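Local coordinates for serine protease inhibitor 2 (Anopheles gambiae, PDB 3PZF), which inhibits clip-domain serine proteases by forming a covalent complex, thereby restraining phenoloxidase activation and melanization in mosquito hemolymph, at residues A[106-111]-A[385-390]; A[337-340]-A[345-348]. All coordinates share one frame; numbering follows the deposited sequence.

Interaction 1: A[106-111]-A[385-390]; sequences LNIATN and TMLFAG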
ATOM      1  N   LEU A 106       0.535   3.085 -12.883  1.00 29.75           N
ATOM      2  CA  LEU A 106       0.874   2.673 -11.538  1.00 22.05           C
ATOM      3  C   LEU A 106       2.345   2.299 -11.493  1.00 28.12           C
ATOM      4  O   LEU A 106       2.809   1.514 -12.322  1.00 27.44           O
ATOM      5  CB  LEU A 106      -0.001   1.515 -11.107  1.00 22.91           C
ATOM      6  CG  LEU A 106       0.091   1.230  -9.593  1.00 29.13           C
ATOM      7  CD1 LEU A 106      -1.195   0.624  -9.079  1.00 31.12           C
ATOM      8  CD2 LEU A 106       1.285   0.313  -9.289  1.00 29.31           C
ATOM      9  N   ASN A 107       3.095   2.858 -10.549  1.00 24.98           N
ATOM     10  CA  ASN A 107       4.519   2.501 -10.447  1.00 26.15           C
ATOM     11  C   ASN A 107       4.892   2.162  -9.013  1.00 29.81           C
ATOM     12  O   ASN A 107       4.596   2.926  -8.090  1.00 26.48           O
ATOM     13  CB  ASN A 107       5.421   3.615 -10.992  1.00 27.93           C
ATOM     14  CG  ASN A 107       6.874   3.175 -11.127  1.00 35.15           C
ATOM     15  OD1 ASN A 107       7.156   2.069 -11.598  1.00 33.36           O
ATOM     16  ND2 ASN A 107       7.800   4.030 -10.705  1.00 31.29           N
ATOM     17  N   ILE A 108       5.516   0.997  -8.832  1.00 27.67           N
ATOM     18  CA  ILE A 108       6.099   0.619  -7.554  1.00 23.18           C
ATOM     19  C   ILE A 108       7.624   0.700  -7.693  1.00 29.09           C
ATOM     20  O   ILE A 108       8.208   0.098  -8.602  1.00 30.64           O
ATOM     21  CB  ILE A 108       5.677  -0.805  -7.178  1.00 19.29           C
ATOM     22  CG1 ILE A 108       4.161  -0.862  -6.932  1.00 20.60           C
ATOM     23  CG2 ILE A 108       6.429  -1.313  -5.946  1.00 26.37           C
ATOM     24  CD1 ILE A 108       3.656  -2.339  -6.951  1.00 21.77           C
ATOM     25  N   ALA A 109       8.270   1.475  -6.833  1.00 25.73           N
ATOM     26  CA  ALA A 109       9.711   1.689  -6.960  1.00 27.97           C
ATOM     27  C   ALA A 109      10.401   1.330  -5.658  1.00 23.99           C
ATOM     28  O   ALA A 109       9.955   1.726  -4.575  1.00 22.77           O
ATOM     29  CB  ALA A 109      10.016   3.117  -7.355  1.00 35.36           C
ATOM     30  N   THR A 110      11.510   0.599  -5.771  1.00 22.52           N
ATOM     31  CA  THR A 110      12.185   0.082  -4.595  1.00 19.87           C
ATOM     32  C   THR A 110      13.690   0.160  -4.834  1.00 28.98           C
ATOM     33  O   THR A 110      14.173  -0.236  -5.898  1.00 29.22           O
ATOM     34  CB  THR A 110      11.794  -1.417  -4.343  1.00 22.16           C
ATOM     35  OG1 THR A 110      10.380  -1.554  -4.212  1.00 23.16           O
ATOM     36  CG2 THR A 110      12.478  -1.977  -3.078  1.00 26.07           C
ATOM     37  N   ASN A 111      14.424   0.670  -3.848  1.00 24.40           N
ATOM     38  CA  ASN A 111      15.875   0.842  -3.952  0.50 26.42           C
ATOM     39  C   ASN A 111      16.555   0.551  -2.615  1.00 26.70           C
ATOM     40  O   ASN A 111      16.137   1.082  -1.587  1.00 29.61           O
ATOM     41  CB  ASN A 111      16.189   2.301  -4.352  0.50 27.86           C
ATOM     42  CG  ASN A 111      17.564   2.475  -4.993  0.50 35.61           C
ATOM     43  OD1 ASN A 111      18.512   1.738  -4.704  0.50 36.67           O
ATOM     44  ND2 ASN A 111      17.681   3.491  -5.851  0.50 30.93           N
ATOM     45  N   THR A 385      -4.338  -8.661  -5.524  1.00 21.96           N
ATOM     46  CA  THR A 385      -3.243  -7.930  -4.899  1.00 20.23           C
ATOM     47  C   THR A 385      -3.738  -6.679  -4.180  1.00 19.74           C
ATOM     48  O   THR A 385      -4.465  -5.880  -4.776  1.00 19.89           O
ATOM     49  CB  THR A 385      -2.243  -7.500  -5.984  1.00 21.20           C
ATOM     50  OG1 THR A 385      -2.054  -8.583  -6.916  1.00 20.46           O
ATOM     51  CG2 THR A 385      -0.867  -7.096  -5.354  1.00 19.81           C
ATOM     52  N   MET A 386      -3.330  -6.503  -2.918  1.00 17.51           N
ATOM     53  CA  MET A 386      -3.718  -5.324  -2.140  1.00 19.15           C
ATOM     54  C   MET A 386      -2.653  -4.232  -2.316  1.00 19.27           C
ATOM     55  O   MET A 386      -1.684  -4.163  -1.558  1.00 18.72           O
ATOM     56  CB  MET A 386      -3.894  -5.686  -0.659  1.00 19.49           C
ATOM     57  CG  MET A 386      -4.850  -4.742   0.129  1.00 19.34           C
ATOM     58  SD  MET A 386      -4.867  -5.112   1.895  1.00 20.57           S
ATOM     59  CE  MET A 386      -6.350  -4.208   2.375  1.00 23.60           C
ATOM     60  N   LEU A 387      -2.823  -3.417  -3.357  1.00 16.09           N
ATOM     61  CA  LEU A 387      -1.802  -2.473  -3.780  1.00 15.91           C
ATOM     62  C   LEU A 387      -1.744  -1.222  -2.900  1.00 19.33           C
ATOM     63  O   LEU A 387      -0.664  -0.687  -2.647  1.00 19.40           O
ATOM     64  CB  LEU A 387      -2.038  -2.086  -5.238  1.00 17.47           C
ATOM     65  CG  LEU A 387      -1.864  -3.282  -6.194  1.00 22.18           C
ATOM     66  CD1 LEU A 387      -2.467  -2.915  -7.544  1.00 23.32           C
ATOM     67  CD2 LEU A 387      -0.352  -3.572  -6.295  1.00 22.87           C
ATOM     68  N   PHE A 388      -2.913  -0.743  -2.468  1.00 16.67           N
ATOM     69  CA  PHE A 388      -3.003   0.377  -1.495  1.00 22.05           C
ATOM     70  C   PHE A 388      -3.948  -0.028  -0.388  1.00 17.24           C
ATOM     71  O   PHE A 388      -4.929  -0.737  -0.658  1.00 17.86           O
ATOM     72  CB  PHE A 388      -3.597   1.646  -2.121  1.00 20.20           C
ATOM     73  CG  PHE A 388      -2.657   2.388  -3.032  1.00 17.19           C
ATOM     74  CD1 PHE A 388      -2.041   3.573  -2.605  1.00 23.53           C
ATOM     75  CD2 PHE A 388      -2.432   1.942  -4.335  1.00 17.39           C
ATOM     76  CE1 PHE A 388      -1.209   4.274  -3.454  1.00 20.46           C
ATOM     77  CE2 PHE A 388      -1.585   2.649  -5.188  1.00 20.34           C
ATOM     78  CZ  PHE A 388      -0.967   3.812  -4.740  1.00 20.55           C
ATOM     79  N   ALA A 389      -3.688   0.425   0.832  1.00 16.18           N
ATOM     80  CA  ALA A 389      -4.660   0.285   1.933  1.00 17.30           C
ATOM     81  C   ALA A 389      -4.570   1.547   2.766  1.00 19.46           C
ATOM     82  O   ALA A 389      -3.486   2.104   2.938  1.00 17.03           O
ATOM     83  CB  ALA A 389      -4.341  -0.908   2.799  1.00 18.46           C
ATOM     84  N   GLY A 390      -5.685   2.024   3.305  1.00 17.73           N
ATOM     85  CA  GLY A 390      -5.575   3.253   4.092  1.00 15.54           C
ATOM     86  C   GLY A 390      -6.842   3.498   4.861  1.00 14.39           C
ATOM     87  O   GLY A 390      -7.822   2.724   4.768  1.00 17.59           O
TER
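Leu106 CD1 meets Leu387 CD1 at 4.1 Å in the buried heart of the serpin fold, where a strand of the long central sheet (105-115) faces a strand of the second sheet (386-392) packed over it. The short segments run almost perpendicular, at 88°, with their axes 10.2 Å apart, and the sheets meet here through side-chain ends alone: leucine and isoleucine methyls and the edge of Phe388. Leu106 reaches out with its CG trans to the backbone nitrogen (chi1 -167°), and the same CD1 also lies at the rim of the Phe388 ring, near the ring plane and 4.4 Å from CE2. Leu387 divides its two branches: CD1 takes Leu106, while CD2 receives Ile108 CD1 at 4.2 Å. Leu387 and Phe388 form a classic beta bulge opposite Ile378, consistent with consecutive residues both reaching this contact. Further out, Ile183 and Phe185 of strand 177-188 pack against the Phe388 side chain, and Leu94 and Ala97 of helix 83-98 pack on Ile108 and Leu387, respectively. Two backbone atoms of the touching residues have partners outside it: Ile108 N binds Gln98 OE1, and Leu387 O accepts a hydrogen bond from Ser44 OG.

Interaction 2: A[337-340]-A[345-348]; sequences AGIT and GSEA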
ATOM      1  N   ALA A 337       3.735   6.714   0.421  1.00 22.24           N
ATOM      2  CA  ALA A 337       2.678   6.592  -0.588  1.00 21.08           C
ATOM      3  C   ALA A 337       1.826   7.848  -0.564  1.00 22.21           C
ATOM      4  O   ALA A 337       1.551   8.363   0.511  1.00 20.72           O
ATOM      5  CB  ALA A 337       1.796   5.392  -0.280  1.00 21.16           C
ATOM      6  N   GLY A 338       1.397   8.320  -1.729  1.00 18.15           N
ATOM      7  CA  GLY A 338       0.412   9.406  -1.772  1.00 20.19           C
ATOM      8  C   GLY A 338      -0.880   8.883  -2.377  1.00 25.59           C
ATOM      9  O   GLY A 338      -0.870   7.941  -3.151  1.00 22.00           O
ATOM     10  N   ILE A 339      -2.006   9.486  -2.044  1.00 21.85           N
ATOM     11  CA  ILE A 339      -3.284   9.042  -2.625  1.00 19.88           C
ATOM     12  C   ILE A 339      -4.147  10.284  -2.737  1.00 22.89           C
ATOM     13  O   ILE A 339      -4.094  11.159  -1.882  1.00 23.05           O
ATOM     14  CB  ILE A 339      -3.981   7.995  -1.756  1.00 21.19           C
ATOM     15  CG1 ILE A 339      -5.230   7.400  -2.461  1.00 21.43           C
ATOM     16  CG2 ILE A 339      -4.312   8.578  -0.370  1.00 20.21           C
ATOM     17  CD1 ILE A 339      -4.920   6.551  -3.744  1.00 23.22           C
ATOM     18  N   THR A 340      -4.911  10.346  -3.822  1.00 23.89           N
ATOM     19  CA  THR A 340      -5.881  11.412  -4.067  1.00 22.19           C
ATOM     20  C   THR A 340      -7.137  10.761  -4.596  1.00 26.13           C
ATOM     21  O   THR A 340      -7.057   9.814  -5.380  1.00 27.49           O
ATOM     22  CB  THR A 340      -5.356  12.352  -5.141  1.00 28.38           C
ATOM     23  OG1 THR A 340      -4.089  12.894  -4.723  1.00 30.70           O
ATOM     24  CG2 THR A 340      -6.371  13.505  -5.405  1.00 32.72           C
ATOM     25  N   GLY A 345     -11.229  10.633 -10.519  1.00 24.45           N
ATOM     26  CA  GLY A 345     -10.421   9.458 -10.206  1.00 24.66           C
ATOM     27  C   GLY A 345      -9.297   9.778  -9.234  1.00 25.68           C
ATOM     28  O   GLY A 345      -9.527  10.468  -8.259  1.00 24.01           O
ATOM     29  N   SER A 346      -8.091   9.282  -9.501  1.00 23.57           N
ATOM     30  CA  SER A 346      -6.950   9.511  -8.619  1.00 23.80           C
ATOM     31  C   SER A 346      -5.813  10.138  -9.417  1.00 29.20           C
ATOM     32  O   SER A 346      -5.368   9.573 -10.414  1.00 23.00           O
ATOM     33  CB  SER A 346      -6.500   8.192  -7.990  1.00 27.96           C
ATOM     34  OG  SER A 346      -7.515   7.676  -7.147  1.00 27.71           O
ATOM     35  N   GLU A 347      -5.367  11.312  -8.988  1.00 27.19           N
ATOM     36  CA  GLU A 347      -4.427  12.129  -9.770  1.00 29.85           C
ATOM     37  C   GLU A 347      -4.992  12.388 -11.165  1.00 32.54           C
ATOM     38  O   GLU A 347      -4.232  12.459 -12.146  1.00 34.25           O
ATOM     39  CB  GLU A 347      -3.051  11.448  -9.923  1.00 37.35           C
ATOM     40  CG  GLU A 347      -2.535  10.712  -8.682  1.00 39.04           C
ATOM     41  CD  GLU A 347      -2.289  11.652  -7.499  1.00 41.77           C
ATOM     42  OE1 GLU A 347      -2.063  11.163  -6.362  1.00 32.37           O
ATOM     43  OE2 GLU A 347      -2.312  12.878  -7.721  1.00 48.02           O
ATOM     44  N   ALA A 348      -6.321  12.519 -11.255  1.00 25.69           N
ATOM     45  CA  ALA A 348      -7.020  12.677 -12.527  1.00 27.98           C
ATOM     46  C   ALA A 348      -7.575  14.087 -12.641  1.00 34.71           C
ATOM     47  O   ALA A 348      -8.261  14.552 -11.729  1.00 41.59           O
ATOM     48  CB  ALA A 348      -8.198  11.654 -12.606  1.00 26.55           C
TER
HETATM   49  O   HOH W   1      -3.190   8.838  -6.209  1.00 27.72           O
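Glu347 OE1 is gripped by three groups: Thr340 OG1 donates a hydrogen bond to it at 3.1 Å, a water donates another at 2.6 Å, and Arg162 NE, from outside the two segments, forms a salt bridge with it. This is the hinge at the start of the serpin reactive centre loop, folded back beside the end of strand 332-341. The threonine hydroxyl approaches from above the carboxylate, 49° out of its plane, and the two side chains cross at about a right angle. A bend at chi2 (-64°) turns the glutamate chain back toward Thr340. The water also accepts a weak bond from Thr340 N, 3.3 Å away, so both the backbone and the side chain of Thr340 are linked to the same carboxylate oxygen. A second bridge forms at Ser346, whose OG donates to Thr340 O at 2.8 Å, nearly head-on to the carbonyl at 167°. The CA of Ser346 adds a CA-H...O contact to that oxygen at 3.3 Å. Ser346 OG is hydrogen-bonded to Tyr239 OH as well, and Ser346 pairs through its backbone with Gly187, so strand 345-346 pairs antiparallel with strand 177-188, a start of the loop's insertion beside strand 332-341. At the backbone conformation of Gly345, a CB would be jammed against the preceding carbonyl O and crowded by Ala348 CB. Buried side-chain bonds and a water thus seat the hinge required for peptidase binding; Arg162 would be expected to stabilise the ionised carboxylate.

The two contacts lie about 12 Å apart between centres, with interaction 1 about 5 Å from the centre of the chain and interaction 2 about 13 Å from it. Along the sequence, 106-111 comes first, then 337-340 on strand 332-341, followed closely by 345-348 of the hinge, and finally 385-390. Strand 177-188 links them within the central sheet, pairing with strands 105-115, 332-341 and 345-346. They also touch directly: Phe388 CE1 packs 3.7 Å from Gly338 O, and its CD1 lies 4.3 Å from Ile339 CD1. Through Phe388 the second sheet thus touches strand 332-341 as well as packing on strand 105-115, near where serpins generally open their central sheet to admit the cleaved loop.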